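Local coordinates for probable histone-lysine N-methyltransferase, H3 lysine-9 specific SUVH9 (Arabidopsis thaliana, PDB 4NJ5), which probably binds methylated DNA and recruits RNA polymerase V to chromatin in gene silencing, while itself lacking histone methyltransferase activity, at residues C308-C312 with L313-K317; S25-M28 with F29-E33. All coordinates share one frame; numbering follows the deposited sequence.

Contact 1. Residues C308-C312 with L313-K317. With ZN (zinc ion), chain D; ZN (zinc ion), chain C; ZN (zinc ion), chain B.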
ATOM      1  N   CYS A 308       5.598  19.457 -15.558  1.00 23.00           N
ATOM      2  CA  CYS A 308       4.848  20.381 -14.713  1.00 26.54           C
ATOM      3  C   CYS A 308       5.497  20.539 -13.349  1.00 22.77           C
ATOM      4  O   CYS A 308       5.782  19.559 -12.669  1.00 22.06           O
ATOM      5  CB  CYS A 308       3.393  19.933 -14.544  1.00 28.75           C
ATOM      6  SG  CYS A 308       2.354  20.188 -15.998  1.00 25.26           S
ATOM      7  N   GLY A 309       5.739  21.786 -12.967  1.00 23.62           N
ATOM      8  CA  GLY A 309       6.214  22.108 -11.637  1.00 23.70           C
ATOM      9  C   GLY A 309       5.134  22.861 -10.887  1.00 23.94           C
ATOM     10  O   GLY A 309       4.133  22.276 -10.479  1.00 22.76           O
ATOM     11  N   SER A 310       5.328  24.166 -10.721  1.00 31.68           N
ATOM     12  CA  SER A 310       4.369  25.009 -10.012  1.00 34.88           C
ATOM     13  C   SER A 310       4.003  26.253 -10.814  1.00 36.18           C
ATOM     14  O   SER A 310       4.837  26.810 -11.527  1.00 39.54           O
ATOM     15  CB  SER A 310       4.932  25.436  -8.654  1.00 47.41           C
ATOM     16  OG  SER A 310       4.896  24.374  -7.718  1.00 51.40           O
ATOM     17  N   GLY A 311       2.753  26.685 -10.692  1.00 37.09           N
ATOM     18  CA  GLY A 311       2.319  27.943 -11.272  1.00 36.82           C
ATOM     19  C   GLY A 311       1.964  27.911 -12.747  1.00 37.42           C
ATOM     20  O   GLY A 311       1.883  28.960 -13.389  1.00 42.31           O
ATOM     21  N   CYS A 312       1.749  26.721 -13.298  1.00 26.51           N
ATOM     22  CA  CYS A 312       1.340  26.625 -14.694  1.00 26.75           C
ATOM     23  C   CYS A 312      -0.181  26.590 -14.830  1.00 26.48           C
ATOM     24  O   CYS A 312      -0.904  26.531 -13.834  1.00 26.04           O
ATOM     25  CB  CYS A 312       1.972  25.408 -15.373  1.00 26.02           C
ATOM     26  SG  CYS A 312       1.039  23.870 -15.223  1.00 26.15           S
ATOM     27  N   LEU A 313      -0.651  26.635 -16.073  1.00 38.45           N
ATOM     28  CA  LEU A 313      -2.079  26.661 -16.382  1.00 36.74           C
ATOM     29  C   LEU A 313      -2.809  25.424 -15.865  1.00 36.00           C
ATOM     30  O   LEU A 313      -3.893  25.529 -15.280  1.00 25.41           O
ATOM     31  CB  LEU A 313      -2.283  26.801 -17.894  1.00 39.86           C
ATOM     32  CG  LEU A 313      -3.510  26.133 -18.525  1.00 43.37           C
ATOM     33  CD1 LEU A 313      -4.791  26.884 -18.193  1.00 47.19           C
ATOM     34  CD2 LEU A 313      -3.339  25.996 -20.032  1.00 45.05           C
ATOM     35  N   CYS A 314      -2.214  24.256 -16.081  1.00 24.56           N
ATOM     36  CA  CYS A 314      -2.819  23.006 -15.643  1.00 23.31           C
ATOM     37  C   CYS A 314      -2.958  22.921 -14.128  1.00 22.80           C
ATOM     38  O   CYS A 314      -3.882  22.280 -13.618  1.00 22.15           O
ATOM     39  CB  CYS A 314      -2.045  21.814 -16.198  1.00 22.63           C
ATOM     40  SG  CYS A 314      -2.278  21.601 -17.975  1.00 23.22           S
ATOM     41  N   GLU A 315      -2.056  23.574 -13.401  1.00 23.17           N
ATOM     42  CA  GLU A 315      -2.215  23.669 -11.953  1.00 29.80           C
ATOM     43  C   GLU A 315      -3.432  24.521 -11.602  1.00 29.43           C
ATOM     44  O   GLU A 315      -4.190  24.197 -10.694  1.00 23.82           O
ATOM     45  CB  GLU A 315      -0.954  24.230 -11.290  1.00 29.13           C
ATOM     46  CG  GLU A 315      -1.110  24.428  -9.792  1.00 28.43           C
ATOM     47  CD  GLU A 315       0.203  24.683  -9.078  1.00 32.09           C
ATOM     48  OE1 GLU A 315       0.775  23.718  -8.525  1.00 32.52           O
ATOM     49  OE2 GLU A 315       0.656  25.848  -9.057  1.00 32.81           O
ATOM     50  N   ALA A 316      -3.611  25.611 -12.341  1.00 24.80           N
ATOM     51  CA  ALA A 316      -4.767  26.480 -12.156  1.00 25.73           C
ATOM     52  C   ALA A 316      -6.056  25.704 -12.428  1.00 27.52           C
ATOM     53  O   ALA A 316      -7.071  25.919 -11.755  1.00 31.51           O
ATOM     54  CB  ALA A 316      -4.677  27.690 -13.062  1.00 27.09           C
ATOM     55  N   LYS A 317      -6.018  24.810 -13.417  1.00 29.42           N
ATOM     56  CA  LYS A 317      -7.174  23.976 -13.750  1.00 30.07           C
ATOM     57  C   LYS A 317      -7.507  23.030 -12.601  1.00 28.97           C
ATOM     58  O   LYS A 317      -8.656  22.628 -12.432  1.00 27.44           O
ATOM     59  CB  LYS A 317      -6.919  23.177 -15.040  1.00 30.29           C
ATOM     60  CG  LYS A 317      -6.627  24.024 -16.272  1.00 30.15           C
ATOM     61  CD  LYS A 317      -6.307  23.161 -17.504  1.00 31.18           C
ATOM     62  CE  LYS A 317      -7.556  22.485 -18.053  1.00 31.94           C
ATOM     63  NZ  LYS A 317      -7.237  21.260 -18.837  1.00 32.22           N
TER
HETATM   64 ZN    ZN D 803       2.375  22.397 -16.625  1.00 36.20          ZN
HETATM   65 ZN    ZN C 802       2.412  18.456 -17.505  0.90 28.62          ZN
HETATM   66 ZN    ZN B 801      -0.456  20.436 -18.749  1.00 32.13          ZN
HETATM   67  O   HOH W   1       2.286  25.740  -6.222  1.00 42.24           O

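Contact 2. Residues S25-M28 with F29-E33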
ATOM      1  N   SER A  25       1.196  10.869   4.488  1.00 32.52           N
ATOM      2  CA  SER A  25       0.915  12.228   4.027  1.00 31.15           C
ATOM      3  C   SER A  25       2.056  13.181   4.375  1.00 31.72           C
ATOM      4  O   SER A  25       2.471  13.998   3.549  1.00 33.34           O
ATOM      5  CB  SER A  25      -0.394  12.750   4.615  1.00 21.95           C
ATOM      6  OG  SER A  25      -1.484  11.967   4.173  1.00 21.79           O
ATOM      7  N   LEU A  26       2.559  13.066   5.602  1.00 22.60           N
ATOM      8  CA  LEU A  26       3.659  13.904   6.070  1.00 25.86           C
ATOM      9  C   LEU A  26       4.918  13.677   5.235  1.00 28.43           C
ATOM     10  O   LEU A  26       5.546  14.638   4.770  1.00 25.15           O
ATOM     11  CB  LEU A  26       3.954  13.625   7.544  1.00 25.88           C
ATOM     12  CG  LEU A  26       4.316  14.797   8.457  1.00 28.75           C
ATOM     13  CD1 LEU A  26       5.132  14.282   9.633  1.00 28.53           C
ATOM     14  CD2 LEU A  26       5.074  15.893   7.718  1.00 28.77           C
ATOM     15  N   ARG A  27       5.288  12.409   5.060  1.00 22.86           N
ATOM     16  CA  ARG A  27       6.408  12.064   4.188  1.00 27.59           C
ATOM     17  C   ARG A  27       6.263  12.747   2.838  1.00 25.11           C
ATOM     18  O   ARG A  27       7.166  13.458   2.387  1.00 26.71           O
ATOM     19  CB  ARG A  27       6.479  10.555   3.960  1.00 28.28           C
ATOM     20  CG  ARG A  27       7.330   9.785   4.942  1.00 26.16           C
ATOM     21  CD  ARG A  27       7.730   8.437   4.351  1.00 27.01           C
ATOM     22  NE  ARG A  27       6.618   7.782   3.662  1.00 26.66           N
ATOM     23  CZ  ARG A  27       6.512   7.674   2.339  1.00 26.37           C
ATOM     24  NH1 ARG A  27       7.457   8.175   1.553  1.00 25.89           N
ATOM     25  NH2 ARG A  27       5.460   7.065   1.805  1.00 22.19           N
ATOM     26  N   MET A  28       5.113  12.531   2.203  1.00 23.34           N
ATOM     27  CA  MET A  28       4.872  13.091   0.879  1.00 24.13           C
ATOM     28  C   MET A  28       4.996  14.614   0.878  1.00 25.57           C
ATOM     29  O   MET A  28       5.490  15.203  -0.082  1.00 26.83           O
ATOM     30  CB  MET A  28       3.510  12.642   0.343  1.00 23.35           C
ATOM     31  CG  MET A  28       3.468  11.163  -0.027  1.00 22.46           C
ATOM     32  SD  MET A  28       1.828  10.591  -0.509  1.00 25.24           S
ATOM     33  CE  MET A  28       1.516  11.638  -1.933  1.00 23.94           C
ATOM     34  N   PHE A  29       4.568  15.243   1.968  1.00 25.64           N
ATOM     35  CA  PHE A  29       4.664  16.693   2.085  1.00 27.22           C
ATOM     36  C   PHE A  29       6.110  17.171   2.149  1.00 28.68           C
ATOM     37  O   PHE A  29       6.478  18.144   1.490  1.00 30.32           O
ATOM     38  CB  PHE A  29       3.906  17.194   3.311  1.00 27.23           C
ATOM     39  CG  PHE A  29       4.140  18.648   3.609  1.00 29.12           C
ATOM     40  CD1 PHE A  29       3.531  19.631   2.843  1.00 30.10           C
ATOM     41  CD2 PHE A  29       4.975  19.032   4.649  1.00 30.13           C
ATOM     42  CE1 PHE A  29       3.746  20.970   3.108  1.00 32.06           C
ATOM     43  CE2 PHE A  29       5.196  20.372   4.921  1.00 33.77           C
ATOM     44  CZ  PHE A  29       4.580  21.343   4.150  1.00 33.17           C
ATOM     45  N   LEU A  30       6.918  16.492   2.959  1.00 28.27           N
ATOM     46  CA  LEU A  30       8.336  16.814   3.080  1.00 29.74           C
ATOM     47  C   LEU A  30       9.037  16.648   1.736  1.00 30.51           C
ATOM     48  O   LEU A  30       9.917  17.455   1.357  1.00 32.54           O
ATOM     49  CB  LEU A  30       8.991  15.907   4.120  1.00 28.96           C
ATOM     50  CG  LEU A  30       8.481  16.130   5.540  1.00 28.96           C
ATOM     51  CD1 LEU A  30       9.090  15.129   6.508  1.00 29.04           C
ATOM     52  CD2 LEU A  30       8.784  17.558   5.979  1.00 30.87           C
ATOM     53  N   MET A  31       8.632  15.608   1.008  1.00 34.39           N
ATOM     54  CA  MET A  31       9.137  15.389  -0.344  1.00 35.09           C
ATOM     55  C   MET A  31       8.710  16.501  -1.314  1.00 37.13           C
ATOM     56  O   MET A  31       9.503  16.945  -2.144  1.00 39.86           O
ATOM     57  CB  MET A  31       8.725  14.007  -0.867  1.00 34.55           C
ATOM     58  CG  MET A  31       9.037  12.870   0.096  1.00 36.02           C
ATOM     59  SD  MET A  31       9.585  11.336  -0.665  1.00 58.72           S
ATOM     60  CE  MET A  31      11.345  11.523  -0.420  1.00 29.62           C
ATOM     61  N   MET A  32       7.473  16.968  -1.222  1.00 37.65           N
ATOM     62  CA  MET A  32       7.045  18.049  -2.107  1.00 40.32           C
ATOM     63  C   MET A  32       7.804  19.331  -1.773  1.00 38.39           C
ATOM     64  O   MET A  32       8.172  20.100  -2.657  1.00 38.96           O
ATOM     65  CB  MET A  32       5.531  18.267  -2.021  1.00 38.63           C
ATOM     66  CG  MET A  32       4.711  17.238  -2.792  1.00 40.49           C
ATOM     67  SD  MET A  32       5.047  17.308  -4.567  1.00 43.35           S
ATOM     68  CE  MET A  32       4.317  18.891  -4.983  1.00 32.91           C
ATOM     69  N   GLU A  33       8.063  19.541  -0.487  1.00 36.96           N
ATOM     70  CA  GLU A  33       8.743  20.753  -0.049  1.00 43.37           C
ATOM     71  C   GLU A  33      10.180  20.784  -0.541  1.00 46.75           C
ATOM     72  O   GLU A  33      10.650  21.807  -1.045  1.00 40.89           O
ATOM     73  CB  GLU A  33       8.680  20.908   1.476  1.00 42.22           C
ATOM     74  CG  GLU A  33       7.306  21.315   2.013  1.00 42.43           C
ATOM     75  CD  GLU A  33       6.773  22.605   1.399  1.00 45.11           C
ATOM     76  OE1 GLU A  33       6.984  23.686   1.993  1.00 45.57           O
ATOM     77  OE2 GLU A  33       6.130  22.537   0.329  1.00 46.49           O
TER

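Contact 1. Residues C308-C312 with L313-K317
The triangular three-zinc cluster of the pre-SET domain draws three of its cysteines from the loop 308-312 and the short helix 313-317 that follows. Cys308 SG bridges two metals, lying 2.3 Å from the zinc ion of chain D and equally near that of chain C. Cys312 SG completes the link to the chain D zinc at 2.4 Å, alongside Cys302 and Cys304, whereas Cys314 turns its SG to the third zinc ion. Cys312 is also the N-cap of the helix. Its SG sits between its own backbone N and carbonyl carbon (chi1 88°), where besides binding metal it accepts a weak capping bond from Glu315 N at 3.6 Å. The first helical turn is closed by Ala316 N donating to Cys312 O. Glu315 reaches back over the loop: with CG anti to the backbone N (chi1 176°) and the chain extended beyond it, OE2 receives Gly311 N at 2.8 Å, the donor standing 55° out of the carboxylate plane. A water also donates to OE2 and weakly joins Ser310 OG. With an alanine here in place of Glu315, Gly311 N would probably lose this acceptor and the loop 308-312 be less firmly tied to the helix.

Contact 2. Residues S25-M28 with F29-E33
Leu26 sends its CD2 methyl along the helix surface to the side chain of Leu30, meeting CG at 4.1 Å, and the two leucines cross at a slant. They are an i to i+4 pair on the long helix 8-35, near its C-terminal end, and both also touch helix 46-60, Leu26 at Met57 and Leu30 at Lys50. The same CD2 methyl of Leu26 approaches Phe29 CD2 more loosely, at 4.4 Å. The backbone beneath is regular alpha-helix: Leu30 N donates to Leu26 O at 2.9 Å and Met31 N to Arg27 O at the same length. On either side of this pair in the sequence, Phe29 N bonds to Ser25 O and Met32 N to Met28 O, continuing the same i to i+4 pattern. Arg27 and Met31 face helix 46-60 as well, at Ala54 and Arg46. Met31 CG, set beside its own backbone N (chi1 -50°), comes to 3.0 Å from Arg27 O. The Arg27 guanidinium is held by a salt bridge to Asp24, with Met31 SD 4.4 Å from NH1. Elsewhere on the helix Met28 packs on Asp325 and Thr329, while Phe29 lies against Leu427 and receives Glu33 CG 3.5 Å above one ring face, toward the rim.

Overall arrangement
Both contacts are local, each formed within one continuous stretch, but their surroundings differ. Contact 1 is a surface feature of the pre-SET domain, its centre about 28 Å from that of the chain, where metal ligation and capping hold a loop and a single short helix. Contact 2 is partly buried, its centre about 17 Å from that of the chain, and belongs to the long N-terminal helix, where apolar side chains and repeated main-chain bonds dominate. They share no helix or strand. The nearest atoms of contact 1 and contact 2 are about 6 Å apart, without touching. The side chain of Met32 nevertheless lies about 10 Å from that of Cys308, bringing the end of helix 8-35 close to the zinc cluster.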